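Local coordinates for hydrolase (Thermococcus thioreducens, PDB 6IAH), which acts as a phosphatase of the haloacid dehalogenase superfamily that binds magnesium and has diverse substrates, phosphoglycolate possibly among them, at residues Phe5-Asp8 / Gly9-Asp13; Val220-Gly223 / Arg224-Asp228; Glu158-Glu161 / Arg162-Phe166; Pro130-Arg134 / Gly135-Arg139; Asn170-Thr173 / Arg174-Leu178. All blocks are in the same frame, centred on the assembly; numbering follows the deposited sequence.

Contact 1 of 5, residues Phe5-Asp8 / Gly9-Asp13; sequences FDVD and GVLID. With MG (magnesium ion), chain B.
Leu11 folds back against Phe5 and Asp6, and its side chain can be traced atom by atom. Leu11 CB stands 3.9 Å from Val7 O, while its CG settles 3.5 Å from Asp6 O. CD1 then reaches Phe5 CB, and Leu11 CD2 ends over a face of the Phe5 ring, 4.1 Å from its centroid and 25° off the normal: a CH-pi contact offset toward the rim. Val10 CB also presses on Asp6 O, at 3.4 Å, so this buried carbonyl oxygen has aliphatic carbons around it and no hydrogen-bond partner in the model. Val7 O fares differently. Val10 N (3.1 Å) and Ile12 N approach it from opposite faces of the carbonyl plane, and Leu11 N adds a weak bond, which rolls the chain into a tight turn. Gly9 enters that turn with positive phi (89°).

Just ahead of and within the turn, Asp6 OD2 (1.9 Å) and Asp8 O (2.1 Å) bind one magnesium ion; three waters and Asp199 complete six ligands. The sequence fits the DxDx(T/V) motif of HAD phosphatases, and the turn running into strand 12-13 is consistent with their squiggle and flap. Asp6 OD1 is held by Lys179, and the Asp8 carboxylate turns from the metal to Arg152 and Tyr18.

Val7 CG1 lies 3.7 Å from Ile12 CD1, the two side chains side by side and pointing the same way, and helix 154-164 covers both; helix 229-239 packs on Phe5, Val10 and Leu11, and strand 194-198 flanks Phe5 through Ile197.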
# COMPACT_ATOMS: atom_id res chain seq x y z
N PHE A 5 -0.43 -14.20 0.13
CA PHE A 5 -1.37 -13.07 -0.03
C PHE A 5 -0.60 -11.73 -0.12
O PHE A 5 0.44 -11.50 0.54
CB PHE A 5 -2.30 -12.93 1.19
CG PHE A 5 -2.95 -14.18 1.64
CD1 PHE A 5 -4.16 -14.58 1.08
CD2 PHE A 5 -2.39 -14.94 2.71
CE1 PHE A 5 -4.78 -15.73 1.52
CE2 PHE A 5 -3.00 -16.09 3.15
CZ PHE A 5 -4.23 -16.48 2.56
N ASP A 6 -1.14 -10.85 -0.93
CA ASP A 6 -1.01 -9.41 -0.73
C ASP A 6 -1.86 -9.04 0.49
O ASP A 6 -2.78 -9.77 0.86
CB ASP A 6 -1.52 -8.67 -2.00
CG ASP A 6 -1.39 -7.13 -1.92
OD1 ASP A 6 -0.39 -6.59 -1.40
OD2 ASP A 6 -2.33 -6.47 -2.41
N VAL A 7 -1.57 -7.90 1.11
CA VAL A 7 -2.36 -7.43 2.24
C VAL A 7 -3.39 -6.43 1.73
O VAL A 7 -4.58 -6.69 1.81
CB VAL A 7 -1.48 -6.84 3.32
CG1 VAL A 7 -2.29 -6.27 4.47
CG2 VAL A 7 -0.54 -7.88 3.84
N ASP A 8 -2.94 -5.31 1.19
CA ASP A 8 -3.88 -4.17 0.91
C ASP A 8 -4.73 -4.46 -0.33
O ASP A 8 -4.20 -4.66 -1.40
CB ASP A 8 -3.08 -2.86 0.71
CG ASP A 8 -2.37 -2.36 2.01
OD1 ASP A 8 -2.51 -2.94 3.12
OD2 ASP A 8 -1.67 -1.32 1.92
N GLY A 9 -6.05 -4.43 -0.18
CA GLY A 9 -6.98 -4.73 -1.24
C GLY A 9 -7.34 -6.23 -1.29
O GLY A 9 -8.19 -6.60 -2.11
N VAL A 10 -6.66 -7.09 -0.49
CA VAL A 10 -6.91 -8.53 -0.47
C VAL A 10 -7.33 -8.94 0.95
O VAL A 10 -8.47 -9.38 1.15
CB VAL A 10 -5.65 -9.33 -0.91
CG1 VAL A 10 -5.84 -10.81 -0.67
CG2 VAL A 10 -5.34 -9.08 -2.39
N LEU A 11 -6.43 -8.87 1.94
CA LEU A 11 -6.80 -9.16 3.34
C LEU A 11 -7.47 -7.98 4.04
O LEU A 11 -8.27 -8.21 4.95
CB LEU A 11 -5.60 -9.60 4.16
CG LEU A 11 -4.84 -10.78 3.54
CD1 LEU A 11 -3.55 -11.13 4.32
CD2 LEU A 11 -5.70 -12.03 3.41
N ILE A 12 -7.05 -6.76 3.70
CA ILE A 12 -7.48 -5.52 4.39
C ILE A 12 -7.97 -4.51 3.36
O ILE A 12 -7.29 -4.28 2.31
CB ILE A 12 -6.31 -4.89 5.18
CG1 ILE A 12 -5.97 -5.81 6.38
CG2 ILE A 12 -6.69 -3.53 5.74
CD1 ILE A 12 -4.72 -5.43 7.12
N ASP A 13 -9.13 -3.92 3.64
CA ASP A 13 -9.65 -2.80 2.86
C ASP A 13 -9.05 -1.57 3.52
O ASP A 13 -9.40 -1.25 4.68
CB ASP A 13 -11.17 -2.75 2.95
CG ASP A 13 -11.79 -1.55 2.24
OD1 ASP A 13 -11.15 -0.61 1.75
OD2 ASP A 13 -13.03 -1.58 2.18
MG MG B . -2.82 -4.73 -3.04
O HOH W 1 -1.35 -3.81 -2.05
O HOH W 2 -3.68 -2.98 -3.48
O HOH W 3 -1.63 -4.95 -4.76

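Contact 2 of 5, residues Val220-Gly223 / Arg224-Asp228; sequences VMVG and RDVKD
Asp225 and Met221 are joined twice: Met221 N donates to Asp225 OD2 at 2.8 Å, and Asp225 N returns a nearly straight bond (169°) to Met221 O. Met221 O also accepts Arg224 N, at 3.2 Å, from above its carbonyl plane. This closes a type II beta turn over Met221-Arg224, with Gly223 at the third position and its phi at 81°, where strand 218-221, an outermost strand of the parallel Rossmann-like sheet, gives way to the loop before helix 229-239. Gly223 N bonds Val226 O at 2.7 Å, nearly in line with its C=O.

Arg224 grips its neighbour Asp225 side-on. Arg224 NE meets Asp225 OD1 at 2.9 Å in the guanidinium plane, whereas NH2 uses the syn lone pair of OD2, so that OD2 serves two donors. Glu204 on helix 201-213 supplies NH2 with a second carboxylate, and the side-on pair of bonds, with Glu204 on NH2, probably fixes the rotation of the guanidinium.

Met221 lies along one face of that group. Its CB stands 3.7 Å above the Arg224 guanidinium plane, offset toward the rim; with CG anti to N (chi1 -179°) the chain runs on along the group, and the bend at chi3 brings Met221 CE to 3.5 Å from Arg224 NH1. Beyond the turn, Asp228 caps helix 229-239 through Glu231 N. Apolar closure comes from Val220 CG1, which meets Val226 CG1 at 3.6 Å, the two side chains crossing at about a right angle.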
# COMPACT_ATOMS: atom_id res chain seq x y z
N VAL A 220 -4.05 -15.40 -8.60
CA VAL A 220 -5.50 -15.11 -8.57
C VAL A 220 -5.72 -13.65 -8.24
O VAL A 220 -5.17 -13.12 -7.24
CB VAL A 220 -6.18 -16.07 -7.55
CG1 VAL A 220 -7.62 -15.68 -7.23
CG2 VAL A 220 -6.13 -17.49 -8.07
N MET A 221 -6.59 -13.01 -9.00
CA MET A 221 -6.86 -11.63 -8.79
C MET A 221 -8.23 -11.49 -8.22
O MET A 221 -9.20 -11.81 -8.90
CB MET A 221 -6.74 -10.82 -10.06
CG MET A 221 -7.01 -9.34 -9.78
SD MET A 221 -6.90 -8.23 -11.17
CE MET A 221 -5.14 -8.35 -11.53
N VAL A 222 -8.32 -10.97 -6.99
CA VAL A 222 -9.62 -10.76 -6.36
C VAL A 222 -10.42 -9.78 -7.16
O VAL A 222 -9.85 -8.86 -7.73
CB VAL A 222 -9.52 -10.39 -4.88
CG1 VAL A 222 -8.85 -11.52 -4.13
CG2 VAL A 222 -8.80 -9.05 -4.67
N GLY A 223 -11.72 -10.03 -7.27
CA GLY A 223 -12.63 -9.13 -8.02
C GLY A 223 -12.64 -9.34 -9.55
O GLY A 223 -13.44 -8.71 -10.28
N ARG A 224 -11.72 -10.16 -10.04
CA ARG A 224 -11.73 -10.61 -11.43
C ARG A 224 -11.85 -12.11 -11.51
O ARG A 224 -12.72 -12.62 -12.21
CB ARG A 224 -10.44 -10.14 -12.10
CG ARG A 224 -10.44 -10.23 -13.62
CD ARG A 224 -9.05 -9.94 -14.13
NE ARG A 224 -8.13 -11.04 -13.80
CZ ARG A 224 -6.81 -11.00 -13.95
NH1 ARG A 224 -6.23 -9.92 -14.43
NH2 ARG A 224 -6.08 -12.08 -13.63
N ASP A 225 -10.99 -12.84 -10.81
CA ASP A 225 -10.90 -14.29 -10.91
C ASP A 225 -11.76 -14.99 -9.84
O ASP A 225 -12.08 -16.18 -9.94
CB ASP A 225 -9.44 -14.74 -10.79
CG ASP A 225 -8.55 -14.07 -11.78
OD1 ASP A 225 -9.06 -13.64 -12.85
OD2 ASP A 225 -7.34 -13.95 -11.55
N VAL A 226 -12.12 -14.24 -8.80
CA VAL A 226 -12.82 -14.76 -7.65
C VAL A 226 -13.40 -13.55 -6.97
O VAL A 226 -12.91 -12.43 -7.18
CB VAL A 226 -11.82 -15.58 -6.78
CG1 VAL A 226 -10.83 -14.65 -6.05
CG2 VAL A 226 -12.56 -16.47 -5.81
N LYS A 227 -14.44 -13.71 -6.19
CA LYS A 227 -15.08 -12.53 -5.56
C LYS A 227 -14.15 -11.85 -4.58
O LYS A 227 -13.89 -10.66 -4.66
CB LYS A 227 -16.34 -12.92 -4.81
CG LYS A 227 -17.14 -11.71 -4.31
CD LYS A 227 -18.31 -12.19 -3.48
CE LYS A 227 -19.16 -11.01 -3.04
NZ LYS A 227 -20.11 -11.40 -1.97
N ASP A 228 -13.60 -12.63 -3.65
CA ASP A 228 -12.70 -12.08 -2.67
C ASP A 228 -11.89 -13.22 -2.12
O ASP A 228 -12.08 -14.38 -2.52
CB ASP A 228 -13.47 -11.37 -1.57
CG ASP A 228 -14.52 -12.27 -0.89
OD1 ASP A 228 -14.28 -13.46 -0.61
OD2 ASP A 228 -15.62 -11.75 -0.62

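Contact 3 of 5, residues Glu158-Glu161 / Arg162-Phe166; sequences ELAE and RIIGF
Glu158 and Arg162 meet because their torsions are complementary: Glu158 places CG anti to its N and then bends at chi2 (-88°), while Arg162 CG lies beside its N, anti to the carbonyl carbon, and the chain runs extended to NE, so the carboxylate and the guanidinium come together one helical turn apart. Arg162 NE gives Glu158 OE2 a straight bond of 2.8 Å (178°), in the guanidinium plane and on the syn side of the oxygen. Arg162 NH2 to Glu158 OE1 is shorter, 2.6 Å, but bent and weak; the two planes are turned about 50° against each other. Glu158 was modelled in two conformers, so the grip described is that of one conformer and may not be permanent. Leu159 CD2 sits 3.7 Å above the centre of the Arg162 guanidinium and covers one face, and Glu113 takes the NH1 end.

The residues belong to the last turns of helix 154-164, the helical link of a beta-alpha-beta unit between strands 145-149 and 171-172. Its backbone continues with regular bonds such as Ile164 N to Ala160 O (2.9 Å) until Gly165, which leaves helical angles with positive phi. Glu161 O then accepts Gly165 N at 2.9 Å and, weakly, Phe166 N at 3.4 Å.

Past the glycine the chain turns back, and Phe166 O, buried without a polar partner, rests 3.3 Å from Glu161 CG and makes a CA-H...O contact with Glu161. The Glu161 carboxylate goes on to Phe168 N, and the rings of Phe168 and Phe166 meet edge-to-face.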
# COMPACT_ATOMS: atom_id res chain seq x y z
N GLU A 158 2.67 -5.58 11.54
CA GLU A 158 2.12 -5.80 12.87
C GLU A 158 0.72 -5.16 13.00
O GLU A 158 -0.19 -5.80 13.55
CB GLU A 158 3.05 -5.25 13.96
CG GLU A 158 2.75 -5.79 15.35
CD GLU A 158 1.73 -4.96 16.10
OE1 GLU A 158 1.77 -3.72 15.95
OE2 GLU A 158 0.90 -5.55 16.84
N LEU A 159 0.56 -3.94 12.50
CA LEU A 159 -0.78 -3.29 12.47
C LEU A 159 -1.81 -4.11 11.66
O LEU A 159 -2.97 -4.26 12.09
CB LEU A 159 -0.72 -1.86 11.89
CG LEU A 159 0.21 -0.85 12.60
CD1 LEU A 159 0.20 0.48 11.86
CD2 LEU A 159 -0.19 -0.70 14.05
N ALA A 160 -1.41 -4.60 10.49
CA ALA A 160 -2.27 -5.45 9.69
C ALA A 160 -2.72 -6.71 10.45
O ALA A 160 -3.89 -7.05 10.40
CB ALA A 160 -1.58 -5.84 8.42
N GLU A 161 -1.78 -7.38 11.12
CA GLU A 161 -2.12 -8.47 12.00
C GLU A 161 -3.14 -8.15 13.10
O GLU A 161 -3.97 -8.98 13.43
CB GLU A 161 -0.88 -9.06 12.63
CG GLU A 161 -0.02 -9.70 11.59
CD GLU A 161 1.32 -10.12 12.12
OE1 GLU A 161 1.82 -9.51 13.10
OE2 GLU A 161 1.87 -11.09 11.58
N ARG A 162 -3.12 -6.92 13.62
CA ARG A 162 -4.16 -6.46 14.54
C ARG A 162 -5.49 -6.33 13.86
O ARG A 162 -6.53 -6.75 14.41
CB ARG A 162 -3.78 -5.12 15.16
CG ARG A 162 -2.52 -5.22 16.05
CD ARG A 162 -2.37 -3.85 16.70
NE ARG A 162 -1.00 -3.54 17.03
CZ ARG A 162 -0.62 -2.31 17.40
NH1 ARG A 162 -1.50 -1.34 17.59
NH2 ARG A 162 0.61 -2.08 17.65
N ILE A 163 -5.49 -5.77 12.68
CA ILE A 163 -6.75 -5.52 11.95
C ILE A 163 -7.42 -6.85 11.57
O ILE A 163 -8.61 -6.98 11.67
CB ILE A 163 -6.49 -4.66 10.69
CG1 ILE A 163 -6.09 -3.23 11.10
CG2 ILE A 163 -7.72 -4.56 9.76
CD1 ILE A 163 -5.33 -2.48 10.08
N ILE A 164 -6.60 -7.80 11.10
CA ILE A 164 -7.03 -9.10 10.63
C ILE A 164 -7.40 -10.03 11.78
O ILE A 164 -8.40 -10.73 11.71
CB ILE A 164 -5.93 -9.76 9.75
CG1 ILE A 164 -5.77 -8.96 8.46
CG2 ILE A 164 -6.26 -11.22 9.42
CD1 ILE A 164 -4.46 -9.15 7.74
N GLY A 165 -6.62 -10.00 12.85
CA GLY A 165 -6.75 -10.92 13.94
C GLY A 165 -6.08 -12.23 13.64
O GLY A 165 -6.59 -13.31 14.04
N PHE A 166 -4.95 -12.16 12.95
CA PHE A 166 -4.17 -13.36 12.62
C PHE A 166 -2.75 -12.96 12.41
O PHE A 166 -2.47 -11.91 11.80
CB PHE A 166 -4.75 -14.06 11.39
CG PHE A 166 -4.08 -15.38 11.05
CD1 PHE A 166 -4.55 -16.57 11.59
CD2 PHE A 166 -3.05 -15.43 10.14
CE1 PHE A 166 -3.95 -17.77 11.26
CE2 PHE A 166 -2.44 -16.64 9.79
CZ PHE A 166 -2.89 -17.81 10.35

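Contact 4 of 5, residues Pro130-Arg134 / Gly135-Arg139; sequences PIVRR and GLLER
From Arg133, the N-cap residue, to Glu138 the chain winds into the first turn of helix 134-141: Leu136 N makes only a weak, bent bond (3.1 Å, 129°) to Arg133 O, and the regular pattern sets in with Glu138 N to Arg134 O at 2.9 Å.

Val132 and Leu137, the residue before the cap and the fourth of the helix, close over this turn as a hydrophobic staple. Val132 CG1 lies 3.8 Å from Leu137 CD1 and Val132 CG2 lies 3.9 Å from Leu137 CG, so both branches of the valine touch, and the two side chains cross at about a right angle. A chi1 of 70° wedges CG1 between the valine's own N and carbonyl carbon and leaves both methyls facing the leucine.

Arg133 packs on the other leucine. Its chain bends at chi3 and lays one guanidinium face on Leu136 CD1, which stands 3.3 Å from Arg133 NH2 and is offset toward the rim, while NH2 makes a salt bridge with Glu234. Glu138, extended beyond CG, runs beside the carbonyl it already bonds, with CG 3.3 Å from Arg134 O.

Two helices flank this helix start. Asn230 of helix 229-239 takes the N-H of Arg133 and donates to Ile131 O, and Leu136 packs against Leu233 of the same helix. Val132 touches both Val229 of that helix and Ile164 of helix 154-164. Leu137 also leans on Ile164, while the chain behind, through Pro130 at the end of strand 129-130, touches Ile163.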
# COMPACT_ATOMS: atom_id res chain seq x y z
N PRO A 130 -10.89 -5.35 8.06
CA PRO A 130 -10.52 -6.66 7.52
C PRO A 130 -11.46 -7.05 6.38
O PRO A 130 -12.66 -6.74 6.41
CB PRO A 130 -10.65 -7.58 8.74
CG PRO A 130 -11.66 -6.93 9.59
CD PRO A 130 -11.41 -5.47 9.44
N ILE A 131 -10.89 -7.57 5.29
CA ILE A 131 -11.69 -8.31 4.30
C ILE A 131 -11.69 -9.79 4.68
O ILE A 131 -12.71 -10.42 4.77
CB ILE A 131 -11.19 -8.11 2.85
CG1 ILE A 131 -11.16 -6.62 2.49
CG2 ILE A 131 -12.05 -8.92 1.88
CD1 ILE A 131 -10.31 -6.28 1.27
N VAL A 132 -10.52 -10.33 4.97
CA VAL A 132 -10.44 -11.76 5.28
C VAL A 132 -11.12 -12.06 6.65
O VAL A 132 -11.17 -11.19 7.52
CB VAL A 132 -8.98 -12.23 5.19
CG1 VAL A 132 -8.15 -11.66 6.33
CG2 VAL A 132 -8.92 -13.73 5.13
N ARG A 133 -11.70 -13.26 6.79
CA ARG A 133 -12.26 -13.74 8.03
C ARG A 133 -11.16 -14.56 8.63
O ARG A 133 -10.66 -15.47 7.96
CB ARG A 133 -13.50 -14.60 7.81
CG ARG A 133 -14.60 -13.75 7.16
CD ARG A 133 -15.96 -14.42 7.31
NE ARG A 133 -15.97 -15.82 6.87
CZ ARG A 133 -16.32 -16.27 5.66
NH1 ARG A 133 -16.70 -15.46 4.66
NH2 ARG A 133 -16.28 -17.59 5.46
N ARG A 134 -10.79 -14.25 9.87
CA ARG A 134 -9.70 -14.94 10.57
C ARG A 134 -9.93 -16.46 10.68
O ARG A 134 -8.98 -17.26 10.68
CB ARG A 134 -9.46 -14.29 11.97
CG ARG A 134 -10.70 -13.78 12.70
CD ARG A 134 -10.41 -13.01 14.02
NE ARG A 134 -11.48 -13.25 14.99
CZ ARG A 134 -12.48 -12.42 15.27
NH1 ARG A 134 -12.57 -11.20 14.73
NH2 ARG A 134 -13.40 -12.81 16.14
N GLY A 135 -11.20 -16.86 10.77
CA GLY A 135 -11.57 -18.29 10.86
C GLY A 135 -11.11 -19.07 9.65
O GLY A 135 -10.60 -20.20 9.77
N LEU A 136 -11.18 -18.44 8.47
CA LEU A 136 -10.62 -19.06 7.27
C LEU A 136 -9.10 -19.22 7.28
O LEU A 136 -8.60 -20.25 6.79
CB LEU A 136 -11.08 -18.40 5.99
CG LEU A 136 -12.59 -18.50 5.77
CD1 LEU A 136 -13.07 -17.62 4.61
CD2 LEU A 136 -13.03 -19.96 5.55
N LEU A 137 -8.38 -18.24 7.81
CA LEU A 137 -6.92 -18.33 7.84
C LEU A 137 -6.53 -19.44 8.80
O LEU A 137 -5.56 -20.16 8.59
CB LEU A 137 -6.28 -16.98 8.24
CG LEU A 137 -6.45 -15.84 7.24
CD1 LEU A 137 -6.13 -14.51 7.84
CD2 LEU A 137 -5.64 -16.07 5.97
N GLU A 138 -7.25 -19.50 9.91
CA GLU A 138 -7.06 -20.53 10.90
C GLU A 138 -7.34 -21.87 10.27
O GLU A 138 -6.51 -22.79 10.32
CB GLU A 138 -7.94 -20.31 12.12
CG GLU A 138 -7.53 -19.10 12.99
CD GLU A 138 -8.69 -18.52 13.86
OE1 GLU A 138 -9.76 -19.18 14.06
OE2 GLU A 138 -8.54 -17.38 14.36
N ARG A 139 -8.48 -21.97 9.62
CA ARG A 139 -8.78 -23.25 8.97
C ARG A 139 -7.73 -23.63 7.94
O ARG A 139 -7.25 -24.78 7.94
CB ARG A 139 -10.17 -23.23 8.34
CG ARG A 139 -11.22 -23.33 9.39
CD ARG A 139 -12.53 -22.93 8.79
NE ARG A 139 -12.88 -23.79 7.66
CZ ARG A 139 -13.93 -23.62 6.87
NH1 ARG A 139 -14.74 -22.60 7.06
NH2 ARG A 139 -14.15 -24.46 5.84

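Contact 5 of 5, residues Asn170-Thr173 / Arg174-Leu178; sequences NAVT and REAYL
Thr173 and Glu175 are linked through their side chains: Thr173 OG1 donates to Glu175 OE1 over a very short 2.4 Å, a length to be read with caution. Two torsions allow the approach. Thr173 sets OG1 between its own N and carbonyl carbon (chi1 50°), and Glu175 bends at chi2 (77°), bringing its carboxylate back over the turn instead of letting it extend. Glu175 OE1 also lies 3.1 Å from Thr173 CB, so the oxygen meets the carbon as well as the hydroxyl.

The backbone closes as well. Ala176 N bonds Thr173 O at 3.0 Å, nearly straight at the hydrogen (164°) but coming from above the carbonyl plane. The angles of Arg174 and Glu175, both helical, make Thr173-Ala176 a beta turn close to type I. Val172 CG1 approaches the Tyr177 ring at its edge, 4.1 Å from CD2, the two side chains crossing at a slant; Ala176 CB is a looser neighbour of the same Val172 methyl, CG1, at 4.5 Å.

A second shell holds the turn. Glu175 OE2 accepts Ala154 N at the start of helix 154-164, Arg174 bonds Gly151 O and pairs with Glu156, and Tyr177 packs on Ala184 and Glu187 of helix 183-189. Strand 171-172 is bonded through Val172 to Val148 and Thr150. The arrangement is that of a loop leaving the C-terminal end of an outermost strand in a parallel Rossmann-like sheet, the end at which HAD enzymes place their active site; the Arg174 side chain comes within about 8 Å of the Asp8 side chain.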
# COMPACT_ATOMS: atom_id res chain seq x y z
N ASN A 170 5.31 -16.21 8.13
CA ASN A 170 6.07 -16.14 6.89
C ASN A 170 5.64 -14.87 6.16
O ASN A 170 4.53 -14.82 5.63
CB ASN A 170 5.73 -17.37 6.05
CG ASN A 170 5.93 -18.67 6.80
OD1 ASN A 170 6.93 -18.86 7.45
ND2 ASN A 170 4.97 -19.58 6.68
N ALA A 171 6.46 -13.81 6.19
CA ALA A 171 6.07 -12.54 5.65
C ALA A 171 7.30 -11.91 5.00
O ALA A 171 8.39 -11.96 5.59
CB ALA A 171 5.54 -11.65 6.75
N VAL A 172 7.14 -11.36 3.80
CA VAL A 172 8.16 -10.51 3.16
C VAL A 172 7.59 -9.11 3.13
O VAL A 172 6.50 -8.91 2.59
CB VAL A 172 8.45 -11.00 1.75
CG1 VAL A 172 9.43 -10.11 1.04
CG2 VAL A 172 9.06 -12.41 1.84
N THR A 173 8.34 -8.15 3.71
CA THR A 173 7.92 -6.74 3.83
C THR A 173 8.96 -5.93 3.09
O THR A 173 9.98 -6.45 2.61
CB THR A 173 7.83 -6.26 5.30
OG1 THR A 173 9.05 -6.60 5.98
CG2 THR A 173 6.71 -6.95 6.00
N ARG A 174 8.70 -4.65 2.99
CA ARG A 174 9.52 -3.78 2.15
C ARG A 174 10.98 -3.59 2.59
O ARG A 174 11.77 -3.14 1.81
CB ARG A 174 8.83 -2.45 1.94
CG ARG A 174 8.83 -1.55 3.16
CD ARG A 174 8.61 -0.11 2.75
NE ARG A 174 8.34 0.75 3.91
CZ ARG A 174 7.12 1.13 4.33
NH1 ARG A 174 5.97 0.69 3.75
NH2 ARG A 174 7.04 1.93 5.39
N GLU A 175 11.32 -3.96 3.82
CA GLU A 175 12.72 -4.00 4.30
C GLU A 175 13.57 -4.96 3.49
O GLU A 175 14.79 -4.87 3.54
CB GLU A 175 12.82 -4.51 5.77
CG GLU A 175 12.28 -3.56 6.85
CD GLU A 175 10.77 -3.56 6.94
OE1 GLU A 175 10.16 -4.45 6.31
OE2 GLU A 175 10.19 -2.64 7.58
N ALA A 176 12.95 -5.95 2.86
CA ALA A 176 13.68 -7.04 2.27
C ALA A 176 13.65 -6.96 0.71
O ALA A 176 14.75 -6.89 0.07
CB ALA A 176 13.11 -8.33 2.80
N TYR A 177 12.43 -6.88 0.14
CA TYR A 177 12.16 -6.96 -1.31
C TYR A 177 10.91 -6.17 -1.62
O TYR A 177 10.14 -5.85 -0.73
CB TYR A 177 11.94 -8.39 -1.78
CG TYR A 177 13.15 -9.28 -1.52
CD1 TYR A 177 14.23 -9.27 -2.40
CD2 TYR A 177 13.24 -10.05 -0.39
CE1 TYR A 177 15.33 -10.05 -2.17
CE2 TYR A 177 14.39 -10.80 -0.13
CZ TYR A 177 15.41 -10.80 -1.06
OH TYR A 177 16.56 -11.56 -0.86
N LEU A 178 10.74 -5.78 -2.87
CA LEU A 178 9.55 -5.05 -3.29
C LEU A 178 9.00 -5.67 -4.57
O LEU A 178 9.71 -5.84 -5.57
CB LEU A 178 9.82 -3.55 -3.49
CG LEU A 178 8.60 -2.62 -3.29
CD1 LEU A 178 8.20 -2.52 -1.80
CD2 LEU A 178 8.81 -1.20 -3.85

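Overall arrangement
Contact 1 is the buried hub and, of the five, the one that binds the metal: its chemistry is coordination and backbone turns wrapped in aliphatic cover. Contacts 3 and 4, partly buried, lie beside it and beside each other, their centres about 11 Å apart; each sends apolar side chains inward and arginines to the surface, one at the end of a helix and the other at a helix start. Contacts 2 and 5 are surface turns following the two outermost strands of the same parallel sheet, with centres about 23 Å apart, and both rely on a carboxylate folded back over a turn. Contact 2 still touches contact 1 through Val222, whereas contact 5 stays about 7 Å from it at the nearest atoms.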